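Local coordinates for exonuclease (Laribacter hongkongensis, PDB 3SYY), which probably digests double-stranded DNA from its 5' ends as a magnesium-binding alkaline exonuclease of the lambda exonuclease-like family, at residues A11-V21 / L88-A99. Numbering follows the deposited sequence.
Sequences ARLGKVTASRV and LIDHPTIAGFGA
K15 reaches across to D90 and closes a salt bridge, NZ to OD1 at 2.8 Å, on the syn side of the carboxylate and 19° out of its plane. With CG beside the backbone N (chi1 -65°) and the chain extended beyond it, NZ also bonds A11 O at 3.0 Å, in the carbonyl plane, so the ammonium joins the A11 carbonyl to the D90 carboxylate. L88 packs beside this bridge. With its CG anti to the backbone N (chi1 -173°), it brings CD2 against A11 O and K15 NZ, while CB lies over one face of the R12 guanidinium, 3.8 Å above the plane and toward its rim. That guanidinium is held by W8, through the backbone O and a cation-pi contact, and NH1 bonds S100 OG.

Beyond the lysine the backbones pair in parallel. V16 N donates to G96 O, and V16 O accepts from G98 N; a weaker bond, A18 N to G98 O, ends the pairing. V16 O also lies in the plane of the F97 ring, at its edge, 3.4 Å from CD2. On the side of the sheet that carries V16 and F97, V16 CG1 packs against F97 CD2 at 3.8 Å, and V21 CG2 meets CE2 nearby. T140 of helix 132-145 touches F97, and F187 of helix 174-205 packs on V16. A18 and A99 meet through their CB atoms at 3.7 Å.

The result is a small mixed sheet, 16-17 parallel to 97-99 and 97-99 antiparallel to 89-90, leading straight into the S100 and D102 magnesium ligands of a PD-(D/E)XK nuclease core.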
ATOM      1  N   ALA A  11     -10.648  -4.705  27.073  1.00 45.03           N
ATOM      2  CA  ALA A  11     -10.074  -3.758  28.024  1.00 43.10           C
ATOM      3  C   ALA A  11      -9.625  -2.466  27.331  1.00 41.74           C
ATOM      4  O   ALA A  11      -9.509  -1.427  27.972  1.00 41.55           O
ATOM      5  CB  ALA A  11      -8.895  -4.412  28.760  1.00 43.28           C
ATOM      6  N   ARG A  12      -9.387  -2.542  26.021  1.00 39.84           N
ATOM      7  CA  ARG A  12      -8.847  -1.430  25.239  1.00 38.83           C
ATOM      8  C   ARG A  12      -9.917  -0.652  24.441  1.00 37.98           C
ATOM      9  O   ARG A  12      -9.668   0.486  24.017  1.00 37.58           O
ATOM     10  CB  ARG A  12      -7.763  -1.974  24.300  1.00 38.29           C
ATOM     11  CG  ARG A  12      -6.582  -2.474  25.097  1.00 40.29           C
ATOM     12  CD  ARG A  12      -5.472  -3.182  24.295  1.00 45.34           C
ATOM     13  NE  ARG A  12      -4.343  -3.498  25.205  1.00 47.57           N
ATOM     14  CZ  ARG A  12      -4.398  -4.397  26.203  1.00 47.88           C
ATOM     15  NH1 ARG A  12      -3.333  -4.609  26.973  1.00 48.66           N
ATOM     16  NH2 ARG A  12      -5.508  -5.093  26.444  1.00 45.14           N
ATOM     17  N   LEU A  13     -11.080  -1.268  24.246  1.00 37.03           N
ATOM     18  CA  LEU A  13     -12.163  -0.682  23.414  1.00 36.64           C
ATOM     19  C   LEU A  13     -12.552   0.750  23.798  1.00 34.92           C
ATOM     20  O   LEU A  13     -12.841   1.033  24.951  1.00 36.34           O
ATOM     21  CB  LEU A  13     -13.415  -1.590  23.389  1.00 37.30           C
ATOM     22  CG  LEU A  13     -14.525  -1.140  22.404  1.00 38.52           C
ATOM     23  CD1 LEU A  13     -14.154  -1.501  21.008  1.00 38.15           C
ATOM     24  CD2 LEU A  13     -15.873  -1.805  22.783  1.00 41.35           C
ATOM     25  N   GLY A  14     -12.500   1.672  22.844  1.00 33.90           N
ATOM     26  CA  GLY A  14     -12.880   3.042  23.112  1.00 32.13           C
ATOM     27  C   GLY A  14     -11.902   3.878  23.921  1.00 31.84           C
ATOM     28  O   GLY A  14     -12.163   5.041  24.161  1.00 30.41           O
ATOM     29  N   LYS A  15     -10.758   3.312  24.322  1.00 31.00           N
ATOM     30  CA  LYS A  15      -9.810   4.053  25.187  1.00 29.82           C
ATOM     31  C   LYS A  15      -8.643   4.608  24.402  1.00 28.87           C
ATOM     32  O   LYS A  15      -8.216   4.020  23.411  1.00 28.57           O
ATOM     33  CB  LYS A  15      -9.266   3.160  26.309  1.00 30.57           C
ATOM     34  CG  LYS A  15     -10.313   2.701  27.309  1.00 32.06           C
ATOM     35  CD  LYS A  15      -9.677   1.825  28.410  1.00 33.35           C
ATOM     36  CE  LYS A  15     -10.696   1.397  29.396  1.00 33.75           C
ATOM     37  NZ  LYS A  15     -10.126   0.344  30.288  1.00 35.14           N
ATOM     38  N   VAL A  16      -8.142   5.763  24.830  1.00 27.89           N
ATOM     39  CA  VAL A  16      -6.863   6.244  24.401  1.00 27.70           C
ATOM     40  C   VAL A  16      -5.806   5.334  25.060  1.00 28.45           C
ATOM     41  O   VAL A  16      -5.866   5.095  26.268  1.00 26.90           O
ATOM     42  CB  VAL A  16      -6.642   7.687  24.803  1.00 27.02           C
ATOM     43  CG1 VAL A  16      -5.210   8.133  24.480  1.00 28.00           C
ATOM     44  CG2 VAL A  16      -7.652   8.587  24.061  1.00 30.11           C
ATOM     45  N   THR A  17      -4.880   4.799  24.262  1.00 28.04           N
ATOM     46  CA  THR A  17      -3.836   3.955  24.851  1.00 29.05           C
ATOM     47  C   THR A  17      -2.473   4.625  24.715  1.00 28.42           C
ATOM     48  O   THR A  17      -2.257   5.491  23.860  1.00 26.89           O
ATOM     49  CB  THR A  17      -3.798   2.546  24.243  1.00 30.03           C
ATOM     50  OG1 THR A  17      -3.662   2.665  22.811  1.00 32.09           O
ATOM     51  CG2 THR A  17      -5.061   1.753  24.586  1.00 30.43           C
ATOM     52  N   ALA A  18      -1.540   4.227  25.576  1.00 27.57           N
ATOM     53  CA  ALA A  18      -0.201   4.813  25.566  1.00 29.14           C
ATOM     54  C   ALA A  18       0.460   4.715  24.159  1.00 28.58           C
ATOM     55  O   ALA A  18       1.138   5.625  23.729  1.00 28.05           O
ATOM     56  CB  ALA A  18       0.696   4.070  26.611  1.00 27.71           C
ATOM     57  N   SER A  19       0.237   3.610  23.472  1.00 30.12           N
ATOM     58  CA  SER A  19       0.869   3.395  22.154  1.00 32.77           C
ATOM     59  C   SER A  19       0.371   4.383  21.090  1.00 32.54           C
ATOM     60  O   SER A  19       0.966   4.498  20.021  1.00 31.60           O
ATOM     61  CB  SER A  19       0.641   1.964  21.692  1.00 33.64           C
ATOM     62  OG  SER A  19      -0.746   1.692  21.681  1.00 40.52           O
ATOM     63  N   ARG A  20      -0.701   5.124  21.400  1.00 30.06           N
ATOM     64  CA  ARG A  20      -1.269   6.043  20.417  1.00 30.29           C
ATOM     65  C   ARG A  20      -1.190   7.470  20.869  1.00 30.52           C
ATOM     66  O   ARG A  20      -1.685   8.395  20.193  1.00 30.53           O
ATOM     67  CB  ARG A  20      -2.742   5.676  20.125  1.00 29.82           C
ATOM     68  CG  ARG A  20      -2.944   4.231  19.606  1.00 29.77           C
ATOM     69  CD  ARG A  20      -2.243   4.006  18.240  1.00 32.94           C
ATOM     70  NE  ARG A  20      -2.793   4.814  17.136  1.00 29.19           N
ATOM     71  CZ  ARG A  20      -3.935   4.570  16.480  1.00 28.17           C
ATOM     72  NH1 ARG A  20      -4.699   3.514  16.749  1.00 26.58           N
ATOM     73  NH2 ARG A  20      -4.309   5.395  15.497  1.00 27.55           N
ATOM     74  N   VAL A  21      -0.563   7.701  22.026  1.00 30.34           N
ATOM     75  CA  VAL A  21      -0.501   9.070  22.527  1.00 30.11           C
ATOM     76  C   VAL A  21       0.185  10.001  21.548  1.00 31.15           C
ATOM     77  O   VAL A  21      -0.204  11.175  21.405  1.00 30.93           O
ATOM     78  CB  VAL A  21       0.117   9.146  23.949  1.00 30.31           C
ATOM     79  CG1 VAL A  21       0.485  10.561  24.282  1.00 30.53           C
ATOM     80  CG2 VAL A  21      -0.884   8.660  24.940  1.00 29.42           C
ATOM     81  N   LEU A  88      -3.722  -4.234  30.851  1.00 40.26           N
ATOM     82  CA  LEU A  88      -3.959  -2.811  30.727  1.00 39.25           C
ATOM     83  C   LEU A  88      -4.140  -2.178  32.094  1.00 38.40           C
ATOM     84  O   LEU A  88      -4.934  -2.640  32.892  1.00 39.22           O
ATOM     85  CB  LEU A  88      -5.194  -2.575  29.864  1.00 39.62           C
ATOM     86  CG  LEU A  88      -5.338  -1.088  29.584  1.00 40.12           C
ATOM     87  CD1 LEU A  88      -4.575  -0.740  28.306  1.00 38.92           C
ATOM     88  CD2 LEU A  88      -6.795  -0.774  29.489  1.00 41.53           C
ATOM     89  N   ILE A  89      -3.397  -1.118  32.357  1.00 37.49           N
ATOM     90  CA  ILE A  89      -3.506  -0.380  33.601  1.00 36.70           C
ATOM     91  C   ILE A  89      -4.187   0.939  33.296  1.00 36.61           C
ATOM     92  O   ILE A  89      -3.668   1.753  32.531  1.00 35.34           O
ATOM     93  CB  ILE A  89      -2.089  -0.058  34.175  1.00 36.62           C
ATOM     94  CG1 ILE A  89      -1.246  -1.343  34.310  1.00 37.18           C
ATOM     95  CG2 ILE A  89      -2.172   0.716  35.513  1.00 37.83           C
ATOM     96  CD1 ILE A  89      -1.828  -2.309  35.270  1.00 36.59           C
ATOM     97  N   ASP A  90      -5.338   1.174  33.917  1.00 36.97           N
ATOM     98  CA  ASP A  90      -6.036   2.447  33.715  1.00 37.14           C
ATOM     99  C   ASP A  90      -5.323   3.632  34.377  1.00 37.43           C
ATOM    100  O   ASP A  90      -4.655   3.484  35.417  1.00 37.38           O
ATOM    101  CB  ASP A  90      -7.509   2.289  34.145  1.00 37.64           C
ATOM    102  CG  ASP A  90      -8.257   1.308  33.249  1.00 40.22           C
ATOM    103  OD1 ASP A  90      -8.222   1.440  31.995  1.00 43.23           O
ATOM    104  OD2 ASP A  90      -8.857   0.370  33.771  1.00 45.26           O
ATOM    105  N   HIS A  91      -5.406   4.800  33.768  1.00 35.52           N
ATOM    106  CA  HIS A  91      -4.818   5.975  34.369  1.00 36.23           C
ATOM    107  C   HIS A  91      -5.527   6.159  35.720  1.00 37.68           C
ATOM    108  O   HIS A  91      -6.727   5.862  35.837  1.00 36.95           O
ATOM    109  CB  HIS A  91      -5.001   7.182  33.473  1.00 35.77           C
ATOM    110  CG  HIS A  91      -4.395   8.436  34.011  1.00 35.61           C
ATOM    111  ND1 HIS A  91      -3.163   8.921  33.600  1.00 37.05           N
ATOM    112  CD2 HIS A  91      -4.861   9.316  34.932  1.00 31.33           C
ATOM    113  CE1 HIS A  91      -2.901  10.045  34.245  1.00 33.23           C
ATOM    114  NE2 HIS A  91      -3.924  10.316  35.045  1.00 36.15           N
ATOM    115  N   PRO A  92      -4.769   6.530  36.766  1.00 38.63           N
ATOM    116  CA  PRO A  92      -5.431   6.605  38.095  1.00 39.84           C
ATOM    117  C   PRO A  92      -6.668   7.556  38.163  1.00 40.05           C
ATOM    118  O   PRO A  92      -7.604   7.248  38.890  1.00 40.81           O
ATOM    119  CB  PRO A  92      -4.293   7.057  39.046  1.00 39.93           C
ATOM    120  CG  PRO A  92      -3.192   7.591  38.158  1.00 39.65           C
ATOM    121  CD  PRO A  92      -3.326   6.792  36.846  1.00 38.71           C
ATOM    122  N   THR A  93      -6.682   8.646  37.383  1.00 40.55           N
ATOM    123  CA  THR A  93      -7.760   9.656  37.426  1.00 41.22           C
ATOM    124  C   THR A  93      -8.453  10.066  36.083  1.00 41.64           C
ATOM    125  O   THR A  93      -9.546  10.686  36.079  1.00 40.97           O
ATOM    126  CB  THR A  93      -7.256  10.928  38.105  1.00 41.64           C
ATOM    127  OG1 THR A  93      -6.252  11.521  37.282  1.00 43.10           O
ATOM    128  CG2 THR A  93      -6.672  10.591  39.513  1.00 40.88           C
ATOM    129  N   ILE A  94      -7.824   9.761  34.953  1.00 39.95           N
ATOM    130  CA  ILE A  94      -8.428  10.121  33.660  1.00 38.11           C
ATOM    131  C   ILE A  94      -9.167   8.918  33.091  1.00 37.32           C
ATOM    132  O   ILE A  94      -8.565   7.905  32.681  1.00 36.61           O
ATOM    133  CB  ILE A  94      -7.400  10.660  32.661  1.00 37.82           C
ATOM    134  CG1 ILE A  94      -6.661  11.847  33.259  1.00 37.47           C
ATOM    135  CG2 ILE A  94      -8.109  10.989  31.293  1.00 37.30           C
ATOM    136  CD1 ILE A  94      -5.500  12.406  32.395  1.00 33.54           C
ATOM    137  N   ALA A  95     -10.501   8.987  33.105  1.00 36.12           N
ATOM    138  CA  ALA A  95     -11.279   7.858  32.628  1.00 34.11           C
ATOM    139  C   ALA A  95     -11.072   7.718  31.098  1.00 32.65           C
ATOM    140  O   ALA A  95     -10.901   8.730  30.411  1.00 31.42           O
ATOM    141  CB  ALA A  95     -12.774   8.086  32.942  1.00 36.08           C
ATOM    142  N   GLY A  96     -11.082   6.469  30.618  1.00 30.99           N
ATOM    143  CA  GLY A  96     -10.974   6.122  29.184  1.00 31.41           C
ATOM    144  C   GLY A  96      -9.545   6.214  28.651  1.00 30.47           C
ATOM    145  O   GLY A  96      -9.324   6.499  27.465  1.00 28.84           O
ATOM    146  N   PHE A  97      -8.569   5.984  29.542  1.00 29.83           N
ATOM    147  CA  PHE A  97      -7.143   6.182  29.217  1.00 30.17           C
ATOM    148  C   PHE A  97      -6.342   5.143  29.987  1.00 30.40           C
ATOM    149  O   PHE A  97      -6.547   4.960  31.202  1.00 29.25           O
ATOM    150  CB  PHE A  97      -6.748   7.596  29.622  1.00 29.92           C
ATOM    151  CG  PHE A  97      -5.309   8.046  29.295  1.00 31.99           C
ATOM    152  CD1 PHE A  97      -4.707   9.017  30.118  1.00 29.33           C
ATOM    153  CD2 PHE A  97      -4.589   7.594  28.178  1.00 30.31           C
ATOM    154  CE1 PHE A  97      -3.412   9.530  29.867  1.00 28.69           C
ATOM    155  CE2 PHE A  97      -3.293   8.094  27.902  1.00 28.96           C
ATOM    156  CZ  PHE A  97      -2.690   9.065  28.722  1.00 31.77           C
ATOM    157  N   GLY A  98      -5.434   4.477  29.280  1.00 29.43           N
ATOM    158  CA  GLY A  98      -4.702   3.396  29.892  1.00 30.57           C
ATOM    159  C   GLY A  98      -3.419   3.062  29.175  1.00 30.64           C
ATOM    160  O   GLY A  98      -3.096   3.629  28.109  1.00 29.09           O
ATOM    161  N   ALA A  99      -2.663   2.135  29.770  1.00 30.68           N
ATOM    162  CA  ALA A  99      -1.330   1.820  29.222  1.00 31.45           C
ATOM    163  C   ALA A  99      -1.034   0.356  29.448  1.00 32.54           C
ATOM    164  O   ALA A  99      -1.455  -0.221  30.456  1.00 31.91           O
ATOM    165  CB  ALA A  99      -0.232   2.689  29.892  1.00 30.26           C
TER